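Local coordinates for 2-(acetamidomethylene)succinate hydrolase (Mesorhizobium loti, PDB 3KXP), which catalyses the last step of vitamin B6 degradation, hydrolysing (E)-2-(acetamidomethylene)succinate to succinic semialdehyde, acetate, ammonia and carbon dioxide, at residues T150-Y155 against R252-P257; I77-A82 against R213-S218; P169-E174 against S266-A271; R63-G68 against R90-F95; G56-N61 against L107-E112. All blocks are in the same frame, centred on the assembly; numbering follows the deposited sequence.

Interaction 1 (T150-Y155 against R252-P257)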
# COMPACT_ATOMS: atom_id res chain seq x y z
N THR A 150 16.75 -4.37 -4.38
CA THR A 150 18.15 -4.52 -3.97
C THR A 150 18.79 -3.12 -3.95
O THR A 150 19.51 -2.77 -3.02
CB THR A 150 18.93 -5.42 -4.95
OG1 THR A 150 18.34 -6.72 -4.97
CG2 THR A 150 20.39 -5.55 -4.51
N ALA A 151 18.50 -2.33 -4.97
CA ALA A 151 19.03 -0.98 -5.08
C ALA A 151 18.57 -0.09 -3.92
O ALA A 151 19.37 0.60 -3.30
CB ALA A 151 18.60 -0.35 -6.41
N ALA A 152 17.27 -0.12 -3.65
CA ALA A 152 16.68 0.68 -2.57
C ALA A 152 17.30 0.36 -1.21
O ALA A 152 17.50 1.25 -0.38
CB ALA A 152 15.18 0.45 -2.53
N ALA A 153 17.58 -0.92 -0.98
CA ALA A 153 18.15 -1.35 0.28
C ALA A 153 19.63 -0.97 0.40
O ALA A 153 20.15 -0.79 1.50
CB ALA A 153 17.99 -2.86 0.44
N LYS A 154 20.30 -0.85 -0.74
CA LYS A 154 21.72 -0.51 -0.73
C LYS A 154 21.95 0.99 -0.89
O LYS A 154 22.96 1.51 -0.44
CB LYS A 154 22.46 -1.29 -1.82
CG LYS A 154 23.97 -1.16 -1.75
CD LYS A 154 24.66 -1.98 -2.83
CE LYS A 154 26.17 -1.71 -2.86
NZ LYS A 154 26.87 -2.45 -3.96
N TYR A 155 21.01 1.68 -1.54
CA TYR A 155 21.13 3.12 -1.76
C TYR A 155 19.88 3.89 -1.32
O TYR A 155 19.22 4.55 -2.13
CB TYR A 155 21.39 3.41 -3.24
CG TYR A 155 22.60 2.69 -3.79
CD1 TYR A 155 22.45 1.57 -4.59
CD2 TYR A 155 23.88 3.14 -3.50
CE1 TYR A 155 23.56 0.90 -5.09
CE2 TYR A 155 24.99 2.48 -3.99
CZ TYR A 155 24.83 1.37 -4.79
OH TYR A 155 25.94 0.71 -5.26
N ARG A 252 14.31 -7.67 3.80
CA ARG A 252 14.43 -7.47 5.23
C ARG A 252 15.06 -6.11 5.59
O ARG A 252 14.65 -5.46 6.55
CB ARG A 252 15.29 -8.58 5.84
CG ARG A 252 15.53 -8.44 7.34
CD ARG A 252 16.70 -9.31 7.76
NE ARG A 252 17.91 -8.87 7.08
CZ ARG A 252 18.94 -9.66 6.78
NH1 ARG A 252 18.91 -10.95 7.10
NH2 ARG A 252 19.99 -9.16 6.14
N ASP A 253 16.03 -5.66 4.80
CA ASP A 253 16.71 -4.41 5.13
C ASP A 253 16.27 -3.13 4.43
O ASP A 253 16.68 -2.04 4.85
CB ASP A 253 18.22 -4.59 4.95
CG ASP A 253 18.75 -5.86 5.63
OD1 ASP A 253 18.26 -6.21 6.73
OD2 ASP A 253 19.65 -6.51 5.06
N VAL A 254 15.43 -3.23 3.41
CA VAL A 254 15.01 -2.02 2.70
C VAL A 254 14.27 -1.07 3.65
O VAL A 254 13.30 -1.45 4.30
CB VAL A 254 14.12 -2.36 1.46
CG1 VAL A 254 12.82 -3.05 1.89
CG2 VAL A 254 13.83 -1.09 0.68
N THR A 255 14.74 0.17 3.73
CA THR A 255 14.14 1.16 4.63
C THR A 255 13.16 2.11 3.94
O THR A 255 12.49 2.89 4.61
CB THR A 255 15.22 2.00 5.33
OG1 THR A 255 15.90 2.80 4.35
CG2 THR A 255 16.24 1.12 6.01
N LYS A 256 13.09 2.05 2.62
CA LYS A 256 12.19 2.92 1.88
C LYS A 256 10.89 2.19 1.53
O LYS A 256 10.85 0.96 1.50
CB LYS A 256 12.87 3.43 0.60
CG LYS A 256 14.24 4.04 0.84
CD LYS A 256 14.21 5.06 1.97
CE LYS A 256 13.46 6.32 1.59
NZ LYS A 256 14.36 7.27 0.90
N PRO A 257 9.81 2.93 1.27
CA PRO A 257 8.50 2.34 0.92
C PRO A 257 8.56 1.39 -0.26
O PRO A 257 9.16 1.70 -1.30
CB PRO A 257 7.64 3.56 0.62
CG PRO A 257 8.25 4.63 1.48
CD PRO A 257 9.73 4.40 1.27
O HOH W 1 17.10 1.01 2.66

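Interaction 2 (I77-A82 against R213-S218)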
# COMPACT_ATOMS: atom_id res chain seq x y z
N ILE A 77 13.41 -10.21 -17.39
CA ILE A 77 14.43 -10.87 -18.20
C ILE A 77 14.00 -11.09 -19.67
O ILE A 77 12.85 -11.43 -19.95
CB ILE A 77 14.84 -12.20 -17.57
CG1 ILE A 77 16.19 -12.66 -18.13
CG2 ILE A 77 13.79 -13.26 -17.84
CD1 ILE A 77 16.82 -13.80 -17.32
N THR A 78 14.95 -10.88 -20.58
CA THR A 78 14.78 -11.00 -22.04
C THR A 78 13.92 -9.90 -22.66
O THR A 78 13.87 -9.76 -23.87
CB THR A 78 14.19 -12.37 -22.51
OG1 THR A 78 12.78 -12.40 -22.27
CG2 THR A 78 14.86 -13.52 -21.78
N SER A 79 13.26 -9.11 -21.82
CA SER A 79 12.40 -8.03 -22.29
C SER A 79 13.23 -6.75 -22.52
O SER A 79 14.46 -6.81 -22.58
CB SER A 79 11.30 -7.79 -21.24
OG SER A 79 10.30 -6.91 -21.71
N ASN A 80 12.56 -5.61 -22.66
CA ASN A 80 13.24 -4.33 -22.87
C ASN A 80 12.32 -3.14 -22.53
O ASN A 80 11.11 -3.29 -22.42
CB ASN A 80 13.75 -4.23 -24.32
CG ASN A 80 12.65 -3.85 -25.30
OD1 ASN A 80 12.40 -2.68 -25.53
ND2 ASN A 80 11.99 -4.85 -25.87
N SER A 81 12.93 -1.97 -22.37
CA SER A 81 12.23 -0.74 -21.99
C SER A 81 10.90 -0.36 -22.66
O SER A 81 10.05 0.26 -22.03
CB SER A 81 13.18 0.46 -22.11
OG SER A 81 13.59 0.66 -23.45
N ALA A 82 10.72 -0.72 -23.92
CA ALA A 82 9.49 -0.35 -24.63
C ALA A 82 8.17 -0.84 -24.04
O ALA A 82 7.14 -0.18 -24.21
CB ALA A 82 9.58 -0.79 -26.09
N ARG A 213 2.80 -7.12 -29.80
CA ARG A 213 3.33 -6.32 -30.90
C ARG A 213 4.42 -5.36 -30.41
O ARG A 213 5.44 -5.19 -31.09
CB ARG A 213 2.19 -5.55 -31.58
CG ARG A 213 2.61 -4.39 -32.47
CD ARG A 213 3.48 -4.77 -33.67
NE ARG A 213 2.81 -5.61 -34.67
CZ ARG A 213 3.15 -5.62 -35.97
NH1 ARG A 213 4.12 -4.84 -36.42
NH2 ARG A 213 2.53 -6.44 -36.81
N ILE A 214 4.23 -4.75 -29.25
CA ILE A 214 5.25 -3.84 -28.73
C ILE A 214 6.57 -4.57 -28.47
O ILE A 214 7.64 -4.07 -28.81
CB ILE A 214 4.78 -3.14 -27.43
CG1 ILE A 214 3.74 -2.07 -27.78
CG2 ILE A 214 5.97 -2.49 -26.70
CD1 ILE A 214 3.09 -1.41 -26.57
N ARG A 215 6.50 -5.76 -27.88
CA ARG A 215 7.70 -6.55 -27.62
C ARG A 215 8.33 -6.96 -28.95
O ARG A 215 9.55 -6.89 -29.13
CB ARG A 215 7.36 -7.82 -26.83
CG ARG A 215 7.13 -7.62 -25.34
CD ARG A 215 6.62 -8.91 -24.73
NE ARG A 215 6.47 -8.85 -23.29
CZ ARG A 215 7.32 -9.41 -22.43
NH1 ARG A 215 8.38 -10.08 -22.88
NH2 ARG A 215 7.10 -9.31 -21.12
N ALA A 216 7.49 -7.40 -29.88
CA ALA A 216 7.95 -7.83 -31.19
C ALA A 216 8.74 -6.75 -31.95
O ALA A 216 9.78 -7.03 -32.53
CB ALA A 216 6.75 -8.27 -32.03
N GLU A 217 8.24 -5.52 -31.93
CA GLU A 217 8.91 -4.44 -32.64
C GLU A 217 10.12 -3.88 -31.91
O GLU A 217 11.00 -3.32 -32.54
CB GLU A 217 7.94 -3.29 -32.90
CG GLU A 217 6.65 -3.67 -33.58
CD GLU A 217 5.78 -2.47 -33.91
OE1 GLU A 217 5.74 -1.53 -33.08
OE2 GLU A 217 5.13 -2.47 -34.98
N SER A 218 10.17 -4.01 -30.59
CA SER A 218 11.27 -3.43 -29.84
C SER A 218 12.41 -4.33 -29.40
O SER A 218 13.53 -3.85 -29.25
CB SER A 218 10.71 -2.73 -28.60
OG SER A 218 10.11 -3.67 -27.71
O HOH W 2 9.75 -11.10 -20.93

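Interaction 3 (P169-E174 against S266-A271)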
# COMPACT_ATOMS: atom_id res chain seq x y z
N PRO A 169 11.03 -12.69 -2.22
CA PRO A 169 11.98 -13.73 -1.81
C PRO A 169 11.14 -15.00 -1.72
O PRO A 169 9.94 -14.97 -1.97
CB PRO A 169 12.44 -13.26 -0.43
CG PRO A 169 12.06 -11.79 -0.37
CD PRO A 169 10.76 -11.76 -1.11
N TYR A 170 11.78 -16.12 -1.36
CA TYR A 170 11.08 -17.39 -1.19
C TYR A 170 10.50 -18.07 -2.43
O TYR A 170 9.74 -19.03 -2.30
CB TYR A 170 9.95 -17.22 -0.16
CG TYR A 170 10.38 -16.58 1.13
CD1 TYR A 170 9.93 -15.30 1.48
CD2 TYR A 170 11.25 -17.23 2.01
CE1 TYR A 170 10.33 -14.69 2.68
CE2 TYR A 170 11.66 -16.64 3.21
CZ TYR A 170 11.20 -15.37 3.53
OH TYR A 170 11.63 -14.78 4.70
N ILE A 171 10.83 -17.59 -3.62
CA ILE A 171 10.33 -18.23 -4.83
C ILE A 171 10.84 -19.67 -4.85
O ILE A 171 12.02 -19.92 -4.60
CB ILE A 171 10.82 -17.49 -6.08
CG1 ILE A 171 10.28 -16.06 -6.07
CG2 ILE A 171 10.40 -18.23 -7.34
CD1 ILE A 171 10.75 -15.20 -7.22
N GLU A 172 9.96 -20.63 -5.13
CA GLU A 172 10.38 -22.03 -5.13
C GLU A 172 11.26 -22.43 -6.31
O GLU A 172 11.14 -21.90 -7.41
CB GLU A 172 9.17 -22.97 -5.06
CG GLU A 172 8.02 -22.59 -5.96
CD GLU A 172 7.00 -21.68 -5.28
OE1 GLU A 172 6.30 -20.96 -6.02
OE2 GLU A 172 6.87 -21.70 -4.04
N THR A 173 12.16 -23.37 -6.04
CA THR A 173 13.10 -23.86 -7.04
C THR A 173 12.47 -24.23 -8.38
O THR A 173 12.99 -23.88 -9.44
CB THR A 173 13.85 -25.10 -6.50
OG1 THR A 173 14.55 -24.74 -5.30
CG2 THR A 173 14.85 -25.62 -7.52
N GLU A 174 11.34 -24.93 -8.33
CA GLU A 174 10.64 -25.35 -9.54
C GLU A 174 10.26 -24.18 -10.45
O GLU A 174 10.37 -24.28 -11.67
CB GLU A 174 9.37 -26.14 -9.17
CG GLU A 174 9.62 -27.40 -8.33
CD GLU A 174 10.24 -27.10 -6.97
OE1 GLU A 174 9.89 -26.06 -6.36
OE2 GLU A 174 11.07 -27.91 -6.50
N SER A 266 0.12 -15.85 -11.16
CA SER A 266 1.54 -15.85 -11.50
C SER A 266 2.18 -17.22 -11.28
O SER A 266 1.99 -17.83 -10.23
CB SER A 266 2.31 -14.84 -10.64
OG SER A 266 3.70 -15.11 -10.73
N LYS A 267 2.95 -17.69 -12.25
CA LYS A 267 3.61 -18.98 -12.09
C LYS A 267 5.02 -18.80 -11.52
O LYS A 267 5.70 -19.78 -11.24
CB LYS A 267 3.68 -19.72 -13.43
CG LYS A 267 2.33 -20.03 -14.02
CD LYS A 267 2.43 -20.93 -15.24
CE LYS A 267 3.36 -20.38 -16.32
NZ LYS A 267 3.43 -21.28 -17.53
N LEU A 268 5.45 -17.55 -11.33
CA LEU A 268 6.77 -17.28 -10.77
C LEU A 268 6.64 -17.05 -9.27
O LEU A 268 7.30 -17.71 -8.47
CB LEU A 268 7.38 -16.04 -11.44
CG LEU A 268 8.91 -15.84 -11.47
CD1 LEU A 268 9.23 -14.48 -10.91
CD2 LEU A 268 9.64 -16.93 -10.70
N VAL A 269 5.78 -16.11 -8.88
CA VAL A 269 5.57 -15.82 -7.46
C VAL A 269 4.26 -16.47 -7.02
O VAL A 269 3.17 -16.03 -7.39
CB VAL A 269 5.49 -14.29 -7.19
CG1 VAL A 269 5.12 -14.03 -5.74
CG2 VAL A 269 6.84 -13.65 -7.51
N SER A 270 4.38 -17.53 -6.22
CA SER A 270 3.23 -18.26 -5.72
C SER A 270 2.59 -17.53 -4.55
O SER A 270 3.21 -16.65 -3.96
CB SER A 270 3.66 -19.64 -5.24
OG SER A 270 4.31 -19.52 -3.98
N ALA A 271 1.36 -17.91 -4.22
CA ALA A 271 0.66 -17.31 -3.10
C ALA A 271 1.42 -17.61 -1.80
O ALA A 271 1.45 -16.79 -0.88
CB ALA A 271 -0.75 -17.86 -3.02
O HOH W 3 7.03 -18.56 -5.87

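Interaction 4 (R63-G68 against R90-F95)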
# COMPACT_ATOMS: atom_id res chain seq x y z
N ARG A 63 14.52 5.52 -22.46
CA ARG A 63 13.42 6.19 -23.16
C ARG A 63 12.85 7.20 -22.19
O ARG A 63 12.37 6.83 -21.12
CB ARG A 63 12.33 5.17 -23.53
CG ARG A 63 12.81 4.05 -24.44
CD ARG A 63 11.75 2.97 -24.59
NE ARG A 63 12.17 1.92 -25.52
CZ ARG A 63 11.91 1.91 -26.82
NH1 ARG A 63 11.22 2.91 -27.37
NH2 ARG A 63 12.34 0.91 -27.58
N GLU A 64 12.89 8.48 -22.55
CA GLU A 64 12.41 9.53 -21.65
C GLU A 64 11.21 10.30 -22.16
O GLU A 64 10.99 10.41 -23.36
CB GLU A 64 13.51 10.55 -21.39
CG GLU A 64 14.87 9.98 -21.00
CD GLU A 64 15.92 11.08 -20.91
OE1 GLU A 64 15.72 12.04 -20.13
OE2 GLU A 64 16.95 10.99 -21.64
N LYS A 65 10.46 10.86 -21.21
CA LYS A 65 9.29 11.67 -21.51
C LYS A 65 8.72 12.30 -20.25
O LYS A 65 8.82 11.74 -19.16
CB LYS A 65 8.22 10.83 -22.20
CG LYS A 65 6.98 11.63 -22.57
CD LYS A 65 5.98 10.82 -23.36
CE LYS A 65 4.76 11.66 -23.67
NZ LYS A 65 5.17 12.95 -24.28
N GLY A 66 8.15 13.49 -20.40
CA GLY A 66 7.56 14.18 -19.27
C GLY A 66 8.51 15.01 -18.43
O GLY A 66 9.68 15.19 -18.76
N SER A 67 7.98 15.54 -17.34
CA SER A 67 8.75 16.36 -16.41
C SER A 67 8.18 16.16 -15.01
O SER A 67 7.02 15.77 -14.85
CB SER A 67 8.66 17.84 -16.79
OG SER A 67 7.30 18.26 -16.81
N GLY A 68 8.98 16.43 -13.99
CA GLY A 68 8.53 16.26 -12.62
C GLY A 68 9.45 15.29 -11.93
O GLY A 68 10.51 14.95 -12.47
N ARG A 90 0.80 7.67 -19.28
CA ARG A 90 -0.20 7.96 -18.26
C ARG A 90 0.33 8.72 -17.05
O ARG A 90 -0.45 9.30 -16.29
CB ARG A 90 -0.83 6.65 -17.77
CG ARG A 90 -1.75 5.97 -18.76
CD ARG A 90 -3.14 6.58 -18.72
NE ARG A 90 -4.12 5.74 -19.41
CZ ARG A 90 -4.36 4.47 -19.11
NH1 ARG A 90 -3.69 3.87 -18.13
NH2 ARG A 90 -5.26 3.79 -19.80
N LEU A 91 1.64 8.71 -16.85
CA LEU A 91 2.22 9.38 -15.69
C LEU A 91 3.18 10.50 -16.07
O LEU A 91 3.73 11.16 -15.19
CB LEU A 91 2.96 8.36 -14.82
CG LEU A 91 2.11 7.26 -14.18
CD1 LEU A 91 2.98 6.07 -13.78
CD2 LEU A 91 1.38 7.82 -12.98
N SER A 92 3.35 10.71 -17.37
CA SER A 92 4.27 11.73 -17.91
C SER A 92 3.99 13.18 -17.55
O SER A 92 4.92 13.97 -17.40
CB SER A 92 4.33 11.61 -19.44
OG SER A 92 5.01 10.42 -19.81
N ASP A 93 2.71 13.53 -17.44
CA ASP A 93 2.35 14.90 -17.09
C ASP A 93 2.76 15.30 -15.68
O ASP A 93 2.89 16.48 -15.39
CB ASP A 93 0.85 15.10 -17.29
CG ASP A 93 0.03 13.85 -17.00
OD1 ASP A 93 0.07 13.34 -15.85
OD2 ASP A 93 -0.65 13.37 -17.93
N ARG A 94 2.99 14.32 -14.80
CA ARG A 94 3.35 14.59 -13.41
C ARG A 94 4.75 14.12 -13.03
O ARG A 94 5.31 14.58 -12.03
CB ARG A 94 2.35 13.92 -12.47
CG ARG A 94 0.88 14.22 -12.76
CD ARG A 94 -0.00 13.10 -12.23
NE ARG A 94 0.32 12.80 -10.84
CZ ARG A 94 -0.03 11.70 -10.20
NH1 ARG A 94 -0.74 10.75 -10.81
NH2 ARG A 94 0.35 11.53 -8.94
N PHE A 95 5.31 13.19 -13.79
CA PHE A 95 6.65 12.69 -13.50
C PHE A 95 7.50 12.60 -14.76
O PHE A 95 6.99 12.53 -15.88
CB PHE A 95 6.63 11.28 -12.89
CG PHE A 95 5.74 11.13 -11.68
CD1 PHE A 95 4.39 10.86 -11.83
CD2 PHE A 95 6.28 11.20 -10.40
CE1 PHE A 95 3.57 10.68 -10.73
CE2 PHE A 95 5.47 11.01 -9.29
CZ PHE A 95 4.12 10.75 -9.45

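Interaction 5 (G56-N61 against L107-E112)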
# COMPACT_ATOMS: atom_id res chain seq x y z
N GLY A 56 29.26 5.72 -16.59
CA GLY A 56 30.58 5.34 -16.12
C GLY A 56 30.85 3.86 -16.18
O GLY A 56 31.54 3.38 -17.08
N ARG A 57 30.32 3.13 -15.21
CA ARG A 57 30.52 1.69 -15.13
C ARG A 57 30.01 0.98 -16.38
O ARG A 57 30.42 -0.14 -16.67
CB ARG A 57 29.83 1.13 -13.87
CG ARG A 57 28.44 1.72 -13.61
CD ARG A 57 27.84 1.25 -12.28
NE ARG A 57 27.43 -0.15 -12.30
CZ ARG A 57 28.13 -1.15 -11.78
NH1 ARG A 57 29.29 -0.90 -11.18
NH2 ARG A 57 27.69 -2.40 -11.86
N ILE A 58 29.13 1.64 -17.13
CA ILE A 58 28.56 1.05 -18.34
C ILE A 58 27.67 2.09 -19.03
O ILE A 58 27.42 3.16 -18.48
CB ILE A 58 27.70 -0.21 -17.99
CG1 ILE A 58 27.19 -0.87 -19.26
CG2 ILE A 58 26.53 0.18 -17.10
CD1 ILE A 58 26.45 -2.18 -19.02
N THR A 59 27.22 1.77 -20.24
CA THR A 59 26.34 2.66 -20.98
C THR A 59 25.00 1.97 -21.15
O THR A 59 24.94 0.80 -21.55
CB THR A 59 26.94 3.01 -22.37
OG1 THR A 59 28.19 3.69 -22.20
CG2 THR A 59 25.98 3.90 -23.17
N LEU A 60 23.92 2.68 -20.84
CA LEU A 60 22.58 2.12 -20.94
C LEU A 60 21.68 2.92 -21.86
O LEU A 60 21.82 4.13 -21.97
CB LEU A 60 21.93 2.08 -19.55
CG LEU A 60 22.65 1.26 -18.47
CD1 LEU A 60 21.95 1.44 -17.13
CD2 LEU A 60 22.68 -0.20 -18.88
N ASN A 61 20.76 2.24 -22.53
CA ASN A 61 19.81 2.90 -23.41
C ASN A 61 18.55 3.20 -22.59
O ASN A 61 18.12 2.37 -21.79
CB ASN A 61 19.44 2.00 -24.59
CG ASN A 61 18.49 2.68 -25.56
OD1 ASN A 61 18.80 3.73 -26.10
ND2 ASN A 61 17.31 2.08 -25.78
N LEU A 107 19.10 -2.03 -26.29
CA LEU A 107 20.20 -1.33 -26.93
C LEU A 107 21.25 -0.87 -25.94
O LEU A 107 21.94 0.12 -26.17
CB LEU A 107 19.66 -0.13 -27.72
CG LEU A 107 18.79 -0.46 -28.94
CD1 LEU A 107 18.48 0.82 -29.72
CD2 LEU A 107 19.52 -1.45 -29.84
N SER A 108 21.38 -1.60 -24.84
CA SER A 108 22.37 -1.27 -23.82
C SER A 108 23.61 -2.15 -23.96
O SER A 108 23.62 -3.13 -24.70
CB SER A 108 21.76 -1.44 -22.43
OG SER A 108 20.69 -0.52 -22.26
N ASP A 109 24.67 -1.79 -23.24
CA ASP A 109 25.91 -2.56 -23.30
C ASP A 109 25.64 -3.98 -22.83
O ASP A 109 24.73 -4.23 -22.05
CB ASP A 109 26.99 -1.93 -22.41
CG ASP A 109 27.62 -0.71 -23.05
OD1 ASP A 109 27.29 -0.41 -24.23
OD2 ASP A 109 28.45 -0.05 -22.39
N LYS A 110 26.45 -4.91 -23.33
CA LYS A 110 26.30 -6.31 -22.97
C LYS A 110 27.63 -6.93 -22.56
O LYS A 110 28.23 -7.71 -23.30
CB LYS A 110 25.69 -7.06 -24.15
CG LYS A 110 24.38 -6.42 -24.60
CD LYS A 110 23.74 -7.16 -25.74
CE LYS A 110 22.39 -6.56 -26.06
NZ LYS A 110 22.51 -5.10 -26.33
N PRO A 111 28.11 -6.58 -21.36
CA PRO A 111 29.38 -7.11 -20.85
C PRO A 111 29.44 -8.63 -20.88
O PRO A 111 28.42 -9.30 -20.93
CB PRO A 111 29.46 -6.53 -19.44
CG PRO A 111 28.01 -6.30 -19.07
CD PRO A 111 27.47 -5.72 -20.35
N GLU A 112 30.67 -9.15 -20.84
CA GLU A 112 30.92 -10.58 -20.87
C GLU A 112 30.38 -11.25 -19.61
O GLU A 112 30.01 -12.42 -19.64
CB GLU A 112 32.43 -10.81 -21.01
CG GLU A 112 32.87 -12.24 -21.29
CD GLU A 112 34.38 -12.35 -21.54
OE1 GLU A 112 35.18 -12.01 -20.63
OE2 GLU A 112 34.77 -12.77 -22.66

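Interaction 1 (T150-Y155 against R252-P257)
One water bridges Ala-152 and Thr-255 and is gripped by three protein atoms. It donates a hydrogen bond to Ala-152 O at 3.1 Å, accepts one from Thr-255 N at 2.7 Å, and lies 2.7 Å from Thr-255 OG1. Two of its three bonds go to Thr-255, so the water is pinned against the turn that follows helix 248-253 and reaches back to a carbonyl near the C-terminal end of helix 143-154. Beside the water the two chains meet through carbon. Val-254, the first residue to leave the helical conformation, is turned at chi1 64° with CG2 opposite its own backbone N, which lays that methyl against Ala-152 CB at 3.8 Å. Ala-153 CB sits over the valine backbone, 3.8 Å from Val-254 CA. With only a methyl on Ala-153, its CA comes within 4.0 Å of Val-254 CA. In this alpha/beta-hydrolase fold, helix 143-154 follows the probable nucleophile Ser-142, and the segment 252-257 leads into strand 258-263. The contact thus joins the end of the helix after Ser-142 to the turn leading into that strand. Lys-256 starts toward the helix, but its ammonium group turns off to the carbonyls of Pro-156 and Val-159. Direct contact between the segments is thus apolar, and the polar link between the two backbones depends on the water.

Interaction 2 (I77-A82 against R213-S218)
Asn-80 ND2 donates to Ser-218 OG at 2.9 Å, with the hydroxyl oxygen 2° from the amide plane and an angle of 160° at the hydrogen. The same hydroxyl donates in turn to Ile-214 O, one helical turn back, so Ser-218 OG relays between the loop and helix 209-218. Next to this bond Ala-82 CB is pressed to 3.4 Å from Ser-218 CB, a tight fit, while Ile-214 CG2 lies 3.6 Å from Ala-82 O. The amide of Asn-80 is held from its other end by an Asx turn, in which OD1 accepts from Ala-82 N at 3.0 Å. The loop follows strand 70-74 of the alpha/beta-hydrolase core and carries Ile-77, a chloride-binding residue; helix 209-218, in the region between strands 159-165 and 258-263 that forms the cap in many relatives, packs against this loop. Farther along, Arg-215 extends from CG to NE, and Ser-79 OG lies over one face of its guanidinium, toward the rim. Its NH1 donates at 2.6 Å to a water that also bonds Ile-77 O. Outside these segments the guanidinium is set by a salt bridge from NE to Glu-298 and a cation-pi contact with Tyr-204.

Interaction 3 (P169-E174 against S266-A271)
Ile-171 meets Leu-268 with both ends of its branched side chain. With chi1 at -63° its CG2 methyl lies opposite the backbone N and touches Leu-268 O at 3.3 Å and Leu-268 CD2 at 3.7 Å. The other branch runs extended through CG1, so that CD1 touches both leucine methyls and reaches Val-269 CG2 at 4.2 Å. Leu-268 begins by pointing away from segment 169-174, and its chi2 of -127°, far from the usual staggered values, swings CD2 back to the isoleucine. The two side chains cross at a slant. Both loops follow core strands of the alpha/beta-hydrolase fold: one follows strand 159-165, just past Asp-166, an inferred active-site residue, and the other leaves strand 258-263. The side chain of Leu-268 lies about 4 Å from those of His-294 and Ser-142, while Ser-266 OG bonds Asp-166 and closes an ST turn. Glu-172 bends at chi2 to fold its carboxylate over Ser-270. Its OE2 accepts a weak hydrogen bond from Ser-270 OG at 3.4 Å, and OE1 accepts a hydrogen bond, 2.5 Å long, from a water that also donates to Leu-268 O and accepts from Ser-270 N. Without the carboxylate, as with an alanine here, the water would probably lose its OE1 partner and a gap would open beside Ser-270. The serine hydroxyl has its main bond at Ala-273 N, as the N-cap of helix 271-280.

Interaction 4 (R63-G68 against R90-F95)
Lys-65 lies alongside Ser-92 where strand 59-65, one of the antiparallel strands of the alpha/beta-hydrolase sheet, runs out beside the loop that leads from helix 85-89 into strand 96-100. The lysine chain leaves the backbone with CG opposite N (chi1 -178°) and stays extended as far as CE. CB is 4.0 Å from Ser-92 OG. CG comes closest, 3.6 Å from the same oxygen, and also touches Ser-92 CB. CD follows at 3.7 Å from Ser-92 OG, and at CE the chain is already drawing off. The last torsion bends NZ out of the line of the chain. Four methylenes thus pass along one hydroxyl, whose own hydrogen-bond partner is Met-88 O, one turn back in the chain, with Thr-97 as a weak second. Past the lysine the contact is made by backbone. Gly-66 puts its CA 3.2 Å from Ser-92 O in a CA-H...O contact, and its positive phi, together with the nearby carbonyls of Ser-92 and Phe-95, leaves no room for a CB. Gly-68 is under the same constraint, since a CB there would run into Arg-94 O. Its own carbonyl bonds Thr-96. The ring of Phe-95 touches Ile-312 of helix 301-313, and Arg-94, whose guanidinium has Phe-95 CE1 over one face, makes a salt bridge to Asp-313. Between the two backbones Ser-67 N gives a weak hydrogen bond to Ser-92 O, 3.4 Å long and with an angle of 151° at the hydrogen.

Interaction 5 (G56-N61 against L107-E112)
Three hydrogen bonds tie Thr-59 and Asn-61 to the loop of Ser-108 and Asp-109. Asn-61 N donates to Ser-108 OG at 2.8 Å and almost straight, at 178°. Asp-109 N meets Thr-59 O at 3.1 Å, nearly in line with the carbonyl. In return Thr-59 N reaches Asp-109 OD2 at 3.1 Å, from well above the carboxylate plane. The two chains run in nearly opposite directions, and Ser-108 OG accepts as a neighbouring strand's carbonyl might beside strand 59-65 of the alpha/beta-hydrolase sheet. In van der Waals contact, Ile-58 CG1 slides past Asp-109 at 3.3 Å from its CB, and Ile-58 CD1 crosses Pro-111 CD at about a right angle. Asn-61 lies beside Leu-107, pointing the same way, with CG 3.7 Å from Leu-107 CB; its amide ND2 bonds Asp-101. The charged contact lies outside the two segments: Asp-109 OD1 forms a salt bridge with Arg-52 of strand 49-54. With an alanine here, Thr-59 N and Arg-52 would probably be left without their carboxylate partner. One carboxylate thus serves a backbone N-H and an arginine together, and Ser-108 OG links strand 59-65 to Asp-101 O, just after strand 96-100.

Interactions 4 and 5 both use strand 59-65, interaction 5 at its start and interaction 4 at its end, with centres about 24 Å apart; interaction 4 is nested in the loop that interaction 5 closes. Interaction 2 touches interaction 4 through Ser-81 OG and Arg-63 NE, 2.8 Å apart, and lies about 17 Å from interaction 5, centre to centre. Both interactions 4 and 5 close before interactions 1 and 3 open. Interactions 1, 2 and 3 alternate along the chain; interactions 1 and 3, with centres about 21 Å apart, involve the segments before and after strand 258-263. Interactions 2 and 3 approach the active-site region from different loops, whereas interactions 1 and 4 lie away from it, in the surrounding framework of the sheet.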